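PDB 7D78: DltD domain-containing protein from Beauveria bassiana, which probably acts as a thioesterase of the alpha/beta-hydrolase fold that cyclises a polyketide chain to a medium-ring lactone. Local coordinates for residues A[38-43]-A[81-86]; A[44-49]-A[120-125]; A[263-268]-A[290-295]. One frame throughout, in Å; residues are numbered along the deposited sequence. Where two conformers were deposited one is given.

Contact 1 (A[38-43]-A[81-86]); sequences IIIRGR and NTYIYD
Gly-42 lies against Tyr-83 and Tyr-85 where strands 39-43 and 81-86 pair antiparallel, their segment axes 4.4 Å apart at closest approach. Gly-42 and Tyr-85 form a non-hydrogen-bonded pair with their CA atoms 3.7 Å apart; Ile-84 O and the Tyr-83 ring crowd the glycine where a CB would stand. Next to it, Arg-43 and Ile-84 are a hydrogen-bonded pair: Arg-43 N reaches Ile-84 O at 2.7 Å and Ile-84 N returns to Arg-43 O at 3.0 Å. Asp-86 N adds a straighter bond to Arg-41 O.

The Tyr-83 side chain leaves with CG opposite the backbone N (chi1 -174°), which carries its ring back along the glycine: CD1 meets Arg-43 O at 3.4 Å and CE1 touches Gly-42 CA at 3.7 Å. Its OH passes beyond strand 39-45 to bond with Val-30 O, so the ring spans the middle strand. With an alanine here, the bond to Val-30 would be lost and a gap would probably open beside Gly-42. Ile-40 CG2 packs obliquely against Tyr-85 CD2, 3.5 Å away, and also on Asp-86 O.

Farther out, Asp-86 OD2 forms a salt bridge to Lys-64, and Arg-41 to Glu-31 and Asp-94, with a hydrogen bond from its NH1 to Asp-92 O. Tyr-83 and Tyr-85 rest on helix 103-118, whereas Arg-43 and Ile-84 face helix 68-77. The pair therefore belongs to the antiparallel start of the mixed alpha/beta-hydrolase sheet, between strand 28-33 on one side and strand 51-57 on the other.

Contact 2 (A[44-49]-A[120-125]); sequences FYAVDG and LPSVDS
The Phe-44 ring receives Leu-120 over one face and Ser-122 at its edge. Leu-120 CD1 sits above the ring centre, 3.8 Å from the centroid and 11° off the normal, a CH-pi contact made by two side chains approaching from opposite directions. Ser-122 OG lies in the ring plane, 3.7 Å from CE2, while Val-123 CG2 comes obliquely to CZ at 3.6 Å. Leu-120 to Val-123 form a type I beta turn, closed by a bond from Val-123 N to Leu-120 O, that leads from helix 103-118 towards strand 127-133 of the alpha/beta-hydrolase sheet.

Phe-44 stands near the end of strand 39-45. It swings its ring away from its own backbone N (chi1 -176°), out towards the turn, where the ring fits among the three side chains. No hydrogen bond joins the two segments directly. Instead Asn-81 bridges them, its OD1 meeting both Ser-122 OG and Val-47 N, so the serine hydroxyl at the ring's edge has a polar partner outside the pair.

Beyond the strand, the loop after Tyr-45 curls past the turn towards strand 51-57. Val-47 O lies 3.5 Å from Ser-122 CB, and Ala-46 makes a looser approach to the hydroxyl. Gly-49 follows in the same loop; its O receives a CA-H...O contact from Ser-122 CA at 3.3 Å.

Contact 3 (A[263-268]-A[290-295]); sequences TPELDT and EAKGKG
Glu-265 crosses over Glu-290 to reach Lys-292 and Gly-293. Its CB packs against Glu-290 OE2 at 3.4 Å, and CG touches the same oxygen. Beyond CG the chain is extended, and the carboxylate passes Glu-290 to arrive beside Lys-292. CD lies 3.8 Å from Lys-292 CD. At the tip, OE1 accepts a bond from Gly-293 N at 2.8 Å, nearly in line with the C-O bond, while OE2 forms a long salt bridge of 3.6 Å to Lys-292 NZ. Lys-292 NZ also pairs with Glu-290 OE1; this shared ammonium probably eases the proximity of the two carboxylates, whose planes stand 78° apart.

The backbones first pair in parallel, Thr-263 with Glu-290 and Pro-264 with Ala-291. Ala-291 N bonds to Thr-263 O at 2.9 Å, and Ala-291 O takes Glu-265 N and Lys-294 N from opposite faces of its plane. Two turns then pack against each other: type I from Pro-264 to Asp-267 and type II from Ala-291 to Lys-294. Leu-266 N bonds to Lys-294 O at 2.8 Å, and Leu-266 CD1 rests on Gly-293 CA.

These turns bring Asp-267 alongside Gly-295, just before His-296. Asp-267 OD2 bonds to His-296 ND1, while OD1 accepts from Met-269 N and Ser-270 N. The segments lie at the C-terminal ends of the two parallel strands of the beta-alpha-beta unit 259-264, 272-281, 286-291, consistent with the acid and histidine loops of an alpha/beta-hydrolase Ser-His-Asp triad.

Contacts 1 and 2 are neighbours, their centres about 14 Å apart, and both use strand 39-45. Thr-82 O meets Tyr-45 N at 2.7 Å, a probable hydrogen bond that continues the strand pairing of contact 1 into contact 2. Contact 3 lies towards the other end of the same sheet, with its centre about 28 Å from that of contact 1 and 33 Å from that of contact 2. It holds the probable triad acid, Asp-267, whereas the putative nucleophile Ser-134 follows central strand 127-133. Tyr-85 of contact 1 approaches that nucleophile elbow without touching it; contact 2 lies farther out, its centre about 22 Å from that of the chain.

Contact 1 (A[38-43]-A[81-86])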
loop_
_atom_site.group_PDB
_atom_site.type_symbol
_atom_site.label_atom_id
_atom_site.label_comp_id
_atom_site.label_asym_id
_atom_site.label_seq_id
_atom_site.Cartn_x
_atom_site.Cartn_y
_atom_site.Cartn_z
ATOM N N ILE A 38 -5.820 2.482 -17.743
ATOM C CA ILE A 38 -5.560 3.919 -17.661
ATOM C C ILE A 38 -4.421 4.254 -18.620
ATOM O O ILE A 38 -3.537 3.424 -18.868
ATOM C CB ILE A 38 -5.230 4.284 -16.190
ATOM C CG1 ILE A 38 -6.466 4.832 -15.480
ATOM C CG2 ILE A 38 -4.066 5.254 -16.048
ATOM C CD1 ILE A 38 -7.642 3.903 -15.541
ATOM N N ILE A 39 -4.458 5.449 -19.209
ATOM C CA ILE A 39 -3.399 5.916 -20.103
ATOM C C ILE A 39 -2.527 6.917 -19.358
ATOM O O ILE A 39 -3.020 7.951 -18.896
ATOM C CB ILE A 39 -3.974 6.561 -21.374
ATOM C CG1 ILE A 39 -4.968 5.630 -22.062
ATOM C CG2 ILE A 39 -2.842 6.983 -22.314
ATOM C CD1 ILE A 39 -4.339 4.655 -22.975
ATOM N N ILE A 40 -1.224 6.625 -19.267
ATOM C CA ILE A 40 -0.225 7.573 -18.775
ATOM C C ILE A 40 0.337 8.322 -19.979
ATOM O O ILE A 40 0.679 7.699 -20.990
ATOM C CB ILE A 40 0.904 6.841 -18.023
ATOM C CG1 ILE A 40 0.356 6.086 -16.800
ATOM C CG2 ILE A 40 2.052 7.797 -17.680
ATOM C CD1 ILE A 40 -0.232 6.987 -15.744
ATOM N N ARG A 41 0.453 9.645 -19.875
ATOM C CA ARG A 41 0.934 10.473 -20.976
ATOM C C ARG A 41 2.214 11.203 -20.594
ATOM O O ARG A 41 2.360 11.677 -19.462
ATOM C CB ARG A 41 -0.149 11.497 -21.416
ATOM C CG ARG A 41 -1.445 10.799 -21.840
ATOM C CD ARG A 41 -2.459 11.706 -22.537
ATOM N NE ARG A 41 -3.553 10.875 -23.048
ATOM C CZ ARG A 41 -4.560 10.442 -22.296
ATOM N NH1 ARG A 41 -4.621 10.796 -21.012
ATOM N NH2 ARG A 41 -5.504 9.668 -22.818
ATOM N N GLY A 42 3.131 11.319 -21.554
ATOM C CA GLY A 42 4.384 12.000 -21.291
ATOM C C GLY A 42 5.109 12.420 -22.555
ATOM O O GLY A 42 4.648 12.183 -23.675
ATOM N N ARG A 43 6.257 13.078 -22.351
ATOM C CA ARG A 43 7.140 13.512 -23.431
ATOM C C ARG A 43 8.266 12.501 -23.583
ATOM O O ARG A 43 8.937 12.177 -22.602
ATOM C CB ARG A 43 7.761 14.876 -23.147
ATOM C CG ARG A 43 6.799 16.011 -22.878
ATOM C CD ARG A 43 7.617 17.255 -22.608
ATOM N NE ARG A 43 6.812 18.473 -22.639
ATOM C CZ ARG A 43 7.325 19.696 -22.645
ATOM N NH1 ARG A 43 8.642 19.866 -22.635
ATOM N NH2 ARG A 43 6.518 20.747 -22.670
ATOM N N ASN A 81 17.607 8.209 -24.621
ATOM C CA ASN A 81 16.153 8.353 -24.684
ATOM C C ASN A 81 15.664 8.757 -23.303
ATOM O O ASN A 81 16.084 8.175 -22.303
ATOM C CB ASN A 81 15.458 7.049 -25.083
ATOM C CG ASN A 81 15.826 6.554 -26.466
ATOM O OD1 ASN A 81 15.353 7.070 -27.487
ATOM N ND2 ASN A 81 16.609 5.490 -26.502
ATOM N N THR A 82 14.788 9.757 -23.241
ATOM C CA THR A 82 14.267 10.224 -21.963
ATOM C C THR A 82 12.752 10.358 -22.041
ATOM O O THR A 82 12.226 10.962 -22.978
ATOM C CB THR A 82 14.904 11.561 -21.550
ATOM O OG1 THR A 82 16.331 11.431 -21.549
ATOM C CG2 THR A 82 14.462 11.930 -20.149
ATOM N N TYR A 83 12.058 9.787 -21.059
ATOM C CA TYR A 83 10.604 9.872 -20.945
ATOM C C TYR A 83 10.264 10.589 -19.648
ATOM O O TYR A 83 10.588 10.094 -18.565
ATOM C CB TYR A 83 9.980 8.472 -20.956
ATOM C CG TYR A 83 8.456 8.419 -20.992
ATOM C CD1 TYR A 83 7.749 9.084 -21.977
ATOM C CD2 TYR A 83 7.735 7.656 -20.065
ATOM C CE1 TYR A 83 6.364 9.020 -22.044
ATOM C CE2 TYR A 83 6.342 7.573 -20.125
ATOM C CZ TYR A 83 5.660 8.267 -21.120
ATOM O OH TYR A 83 4.278 8.216 -21.210
ATOM N N ILE A 84 9.663 11.774 -19.753
ATOM C CA ILE A 84 9.041 12.446 -18.615
ATOM C C ILE A 84 7.539 12.277 -18.757
ATOM O O ILE A 84 6.989 12.478 -19.847
ATOM C CB ILE A 84 9.410 13.940 -18.549
ATOM C CG1 ILE A 84 10.804 14.217 -19.105
ATOM C CG2 ILE A 84 9.310 14.461 -17.119
ATOM C CD1 ILE A 84 11.092 15.700 -19.173
ATOM N N TYR A 85 6.864 11.915 -17.671
ATOM C CA TYR A 85 5.440 11.622 -17.751
ATOM C C TYR A 85 4.706 12.219 -16.558
ATOM O O TYR A 85 5.293 12.481 -15.501
ATOM C CB TYR A 85 5.179 10.094 -17.832
ATOM C CG TYR A 85 5.489 9.375 -16.526
ATOM C CD1 TYR A 85 6.787 8.981 -16.223
ATOM C CD2 TYR A 85 4.489 9.132 -15.586
ATOM C CE1 TYR A 85 7.087 8.349 -15.013
ATOM C CE2 TYR A 85 4.772 8.513 -14.376
ATOM C CZ TYR A 85 6.069 8.124 -14.097
ATOM O OH TYR A 85 6.334 7.504 -12.910
ATOM N N ASP A 86 3.410 12.462 -16.764
ATOM C CA ASP A 86 2.505 12.830 -15.681
ATOM C C ASP A 86 2.002 11.564 -15.008
ATOM O O ASP A 86 1.373 10.731 -15.676
ATOM C CB ASP A 86 1.320 13.638 -16.204
ATOM C CG ASP A 86 1.711 15.055 -16.633
ATOM O OD1 ASP A 86 2.673 15.607 -16.067
ATOM O OD2 ASP A 86 1.027 15.626 -17.510
#

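Contact 2 (A[44-49]-A[120-125])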
loop_
_atom_site.group_PDB
_atom_site.type_symbol
_atom_site.label_atom_id
_atom_site.label_comp_id
_atom_site.label_asym_id
_atom_site.label_seq_id
_atom_site.Cartn_x
_atom_site.Cartn_y
_atom_site.Cartn_z
ATOM N N PHE A 44 8.474 12.019 -24.805
ATOM C CA PHE A 44 9.558 11.093 -25.108
ATOM C C PHE A 44 10.583 11.815 -25.970
ATOM O O PHE A 44 10.264 12.256 -27.080
ATOM C CB PHE A 44 9.039 9.848 -25.818
ATOM C CG PHE A 44 10.092 8.810 -26.064
ATOM C CD1 PHE A 44 10.655 8.116 -25.002
ATOM C CD2 PHE A 44 10.530 8.538 -27.351
ATOM C CE1 PHE A 44 11.624 7.154 -25.214
ATOM C CE2 PHE A 44 11.502 7.575 -27.579
ATOM C CZ PHE A 44 12.055 6.880 -26.507
ATOM N N TYR A 45 11.789 11.958 -25.443
ATOM C CA TYR A 45 12.910 12.593 -26.132
ATOM C C TYR A 45 13.772 11.473 -26.715
ATOM O O TYR A 45 14.564 10.859 -25.999
ATOM C CB TYR A 45 13.698 13.467 -25.162
ATOM C CG TYR A 45 12.962 14.687 -24.623
ATOM C CD1 TYR A 45 11.979 14.562 -23.639
ATOM C CD2 TYR A 45 13.275 15.970 -25.075
ATOM C CE1 TYR A 45 11.318 15.683 -23.123
ATOM C CE2 TYR A 45 12.619 17.098 -24.572
ATOM C CZ TYR A 45 11.643 16.946 -23.595
ATOM O OH TYR A 45 10.994 18.054 -23.094
ATOM N N ALA A 46 13.602 11.195 -28.009
ATOM C CA ALA A 46 14.236 10.054 -28.661
ATOM C C ALA A 46 15.665 10.385 -29.084
ATOM O O ALA A 46 16.022 11.542 -29.299
ATOM C CB ALA A 46 13.437 9.623 -29.891
ATOM N N VAL A 47 16.486 9.346 -29.207
ATOM C CA VAL A 47 17.806 9.483 -29.806
ATOM C C VAL A 47 17.818 8.688 -31.100
ATOM O O VAL A 47 16.991 7.797 -31.323
ATOM C CB VAL A 47 18.943 9.024 -28.870
ATOM C CG1 VAL A 47 18.902 9.815 -27.568
ATOM C CG2 VAL A 47 18.853 7.521 -28.616
ATOM N N ASP A 48 18.757 9.039 -31.977
ATOM C CA ASP A 48 18.902 8.315 -33.231
ATOM C C ASP A 48 19.451 6.922 -32.960
ATOM O O ASP A 48 20.210 6.706 -32.014
ATOM C CB ASP A 48 19.832 9.065 -34.188
ATOM C CG ASP A 48 19.324 10.455 -34.530
ATOM O OD1 ASP A 48 18.128 10.591 -34.876
ATOM O OD2 ASP A 48 20.125 11.414 -34.454
ATOM N N GLY A 49 19.053 5.970 -33.798
ATOM C CA GLY A 49 19.545 4.615 -33.627
ATOM C C GLY A 49 18.844 3.933 -32.470
ATOM O O GLY A 49 17.627 4.045 -32.293
ATOM N N LEU A 120 9.814 0.521 -27.577
ATOM C CA LEU A 120 9.935 1.532 -28.621
ATOM C C LEU A 120 11.166 1.259 -29.495
ATOM O O LEU A 120 12.127 0.632 -29.043
ATOM C CB LEU A 120 10.017 2.923 -27.999
ATOM C CG LEU A 120 8.759 3.356 -27.230
ATOM C CD1 LEU A 120 8.967 4.747 -26.646
ATOM C CD2 LEU A 120 7.528 3.319 -28.131
ATOM N N PRO A 121 11.151 1.715 -30.757
ATOM C CA PRO A 121 12.223 1.323 -31.702
ATOM C C PRO A 121 13.607 1.825 -31.328
ATOM O O PRO A 121 14.601 1.132 -31.598
ATOM C CB PRO A 121 11.761 1.934 -33.039
ATOM C CG PRO A 121 10.309 2.237 -32.865
ATOM C CD PRO A 121 10.094 2.516 -31.409
ATOM N N SER A 122 13.710 3.001 -30.716
ATOM C CA SER A 122 14.998 3.588 -30.370
ATOM C C SER A 122 15.517 3.160 -28.999
ATOM O O SER A 122 16.594 3.605 -28.596
ATOM C CB SER A 122 14.901 5.118 -30.415
ATOM O OG SER A 122 14.065 5.583 -29.365
ATOM N N VAL A 123 14.792 2.315 -28.274
ATOM C CA VAL A 123 15.104 2.021 -26.880
ATOM C C VAL A 123 15.769 0.658 -26.790
ATOM O O VAL A 123 15.279 -0.324 -27.360
ATOM C CB VAL A 123 13.838 2.076 -26.009
ATOM C CG1 VAL A 123 14.151 1.635 -24.591
ATOM C CG2 VAL A 123 13.257 3.497 -26.033
ATOM N N ASP A 124 16.894 0.604 -26.083
ATOM C CA ASP A 124 17.564 -0.646 -25.744
ATOM C C ASP A 124 16.929 -1.177 -24.461
ATOM O O ASP A 124 17.181 -0.651 -23.375
ATOM C CB ASP A 124 19.060 -0.390 -25.567
ATOM C CG ASP A 124 19.852 -1.649 -25.320
ATOM O OD1 ASP A 124 19.262 -2.673 -24.911
ATOM O OD2 ASP A 124 21.080 -1.603 -25.555
ATOM N N SER A 125 16.107 -2.218 -24.588
ATOM C CA SER A 125 15.387 -2.759 -23.439
ATOM C C SER A 125 16.316 -3.311 -22.361
ATOM O O SER A 125 15.854 -3.594 -21.249
ATOM C CB SER A 125 14.431 -3.861 -23.911
ATOM O OG SER A 125 15.169 -4.993 -24.326
#

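Contact 3 (A[263-268]-A[290-295])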
loop_
_atom_site.group_PDB
_atom_site.type_symbol
_atom_site.label_atom_id
_atom_site.label_comp_id
_atom_site.label_asym_id
_atom_site.label_seq_id
_atom_site.Cartn_x
_atom_site.Cartn_y
_atom_site.Cartn_z
ATOM N N THR A 263 21.470 14.645 -2.794
ATOM C CA THR A 263 20.836 15.242 -1.633
ATOM C C THR A 263 21.219 16.710 -1.522
ATOM O O THR A 263 22.418 17.034 -1.564
ATOM C CB THR A 263 21.257 14.497 -0.354
ATOM O OG1 THR A 263 20.712 13.173 -0.380
ATOM C CG2 THR A 263 20.768 15.229 0.908
ATOM N N PRO A 264 20.253 17.622 -1.373
ATOM C CA PRO A 264 20.598 19.035 -1.173
ATOM C C PRO A 264 21.068 19.255 0.255
ATOM O O PRO A 264 20.419 18.810 1.206
ATOM C CB PRO A 264 19.278 19.774 -1.444
ATOM C CG PRO A 264 18.249 18.682 -1.813
ATOM C CD PRO A 264 18.797 17.404 -1.278
ATOM N N GLU A 265 22.204 19.955 0.402
ATOM C CA GLU A 265 22.728 20.250 1.736
ATOM C C GLU A 265 21.685 20.924 2.617
ATOM O O GLU A 265 21.538 20.579 3.795
ATOM C CB GLU A 265 23.976 21.140 1.642
ATOM C CG GLU A 265 24.613 21.386 3.010
ATOM C CD GLU A 265 25.624 22.521 3.008
ATOM O OE1 GLU A 265 25.617 23.330 2.055
ATOM O OE2 GLU A 265 26.421 22.599 3.968
ATOM N N LEU A 266 20.956 21.890 2.066
ATOM C CA LEU A 266 20.011 22.709 2.816
ATOM C C LEU A 266 18.564 22.326 2.511
ATOM O O LEU A 266 17.689 23.183 2.372
ATOM C CB LEU A 266 20.251 24.191 2.535
ATOM C CG LEU A 266 21.709 24.611 2.750
ATOM C CD1 LEU A 266 21.915 26.079 2.407
ATOM C CD2 LEU A 266 22.107 24.330 4.183
ATOM N N ASP A 267 18.294 21.030 2.410
ATOM C CA ASP A 267 16.939 20.570 2.128
ATOM C C ASP A 267 16.049 20.833 3.338
ATOM O O ASP A 267 16.184 20.169 4.367
ATOM C CB ASP A 267 16.961 19.084 1.779
ATOM C CG ASP A 267 15.698 18.638 1.064
ATOM O OD1 ASP A 267 14.621 19.178 1.391
ATOM O OD2 ASP A 267 15.784 17.746 0.188
ATOM N N THR A 268 15.125 21.787 3.216
ATOM C CA THR A 268 14.167 22.087 4.274
ATOM C C THR A 268 12.860 21.314 4.140
ATOM O O THR A 268 11.958 21.524 4.958
ATOM C CB THR A 268 13.836 23.581 4.291
ATOM O OG1 THR A 268 13.424 23.975 2.973
ATOM C CG2 THR A 268 15.048 24.399 4.726
ATOM N N GLU A 290 26.248 15.355 -2.587
ATOM C CA GLU A 290 25.646 16.449 -1.835
ATOM C C GLU A 290 25.746 17.725 -2.654
ATOM O O GLU A 290 26.839 18.089 -3.099
ATOM C CB GLU A 290 26.329 16.640 -0.481
ATOM C CG GLU A 290 25.799 17.828 0.315
ATOM C CD GLU A 290 26.316 17.841 1.749
ATOM O OE1 GLU A 290 27.461 17.397 1.968
ATOM O OE2 GLU A 290 25.579 18.275 2.657
ATOM N N ALA A 291 24.611 18.393 -2.863
ATOM C CA ALA A 291 24.570 19.649 -3.613
ATOM C C ALA A 291 24.674 20.797 -2.612
ATOM O O ALA A 291 23.682 21.185 -1.991
ATOM C CB ALA A 291 23.301 19.745 -4.456
ATOM N N LYS A 292 25.884 21.345 -2.461
ATOM C CA LYS A 292 26.142 22.344 -1.428
ATOM C C LYS A 292 25.282 23.580 -1.635
ATOM O O LYS A 292 25.073 24.031 -2.765
ATOM C CB LYS A 292 27.620 22.742 -1.423
ATOM C CG LYS A 292 28.526 21.679 -0.850
ATOM C CD LYS A 292 28.530 21.688 0.667
ATOM C CE LYS A 292 28.691 20.281 1.214
ATOM N NZ LYS A 292 28.885 20.262 2.693
ATOM N N GLY A 293 24.780 24.126 -0.528
ATOM C CA GLY A 293 23.967 25.326 -0.565
ATOM C C GLY A 293 22.627 25.198 -1.258
ATOM O O GLY A 293 21.938 26.212 -1.422
ATOM N N LYS A 294 22.225 23.999 -1.671
ATOM C CA LYS A 294 20.980 23.830 -2.410
ATOM C C LYS A 294 19.849 23.378 -1.493
ATOM O O LYS A 294 20.079 22.784 -0.435
ATOM C CB LYS A 294 21.156 22.826 -3.550
ATOM C CG LYS A 294 22.093 23.321 -4.633
ATOM C CD LYS A 294 21.765 24.758 -5.008
ATOM C CE LYS A 294 22.751 25.296 -6.035
ATOM N NZ LYS A 294 22.593 24.640 -7.356
ATOM N N GLY A 295 18.618 23.687 -1.911
ATOM C CA GLY A 295 17.423 23.217 -1.256
ATOM C C GLY A 295 16.710 22.144 -2.061
ATOM O O GLY A 295 17.184 21.682 -3.099
HETATM O O HOH W 1 23.112 18.660 5.029
#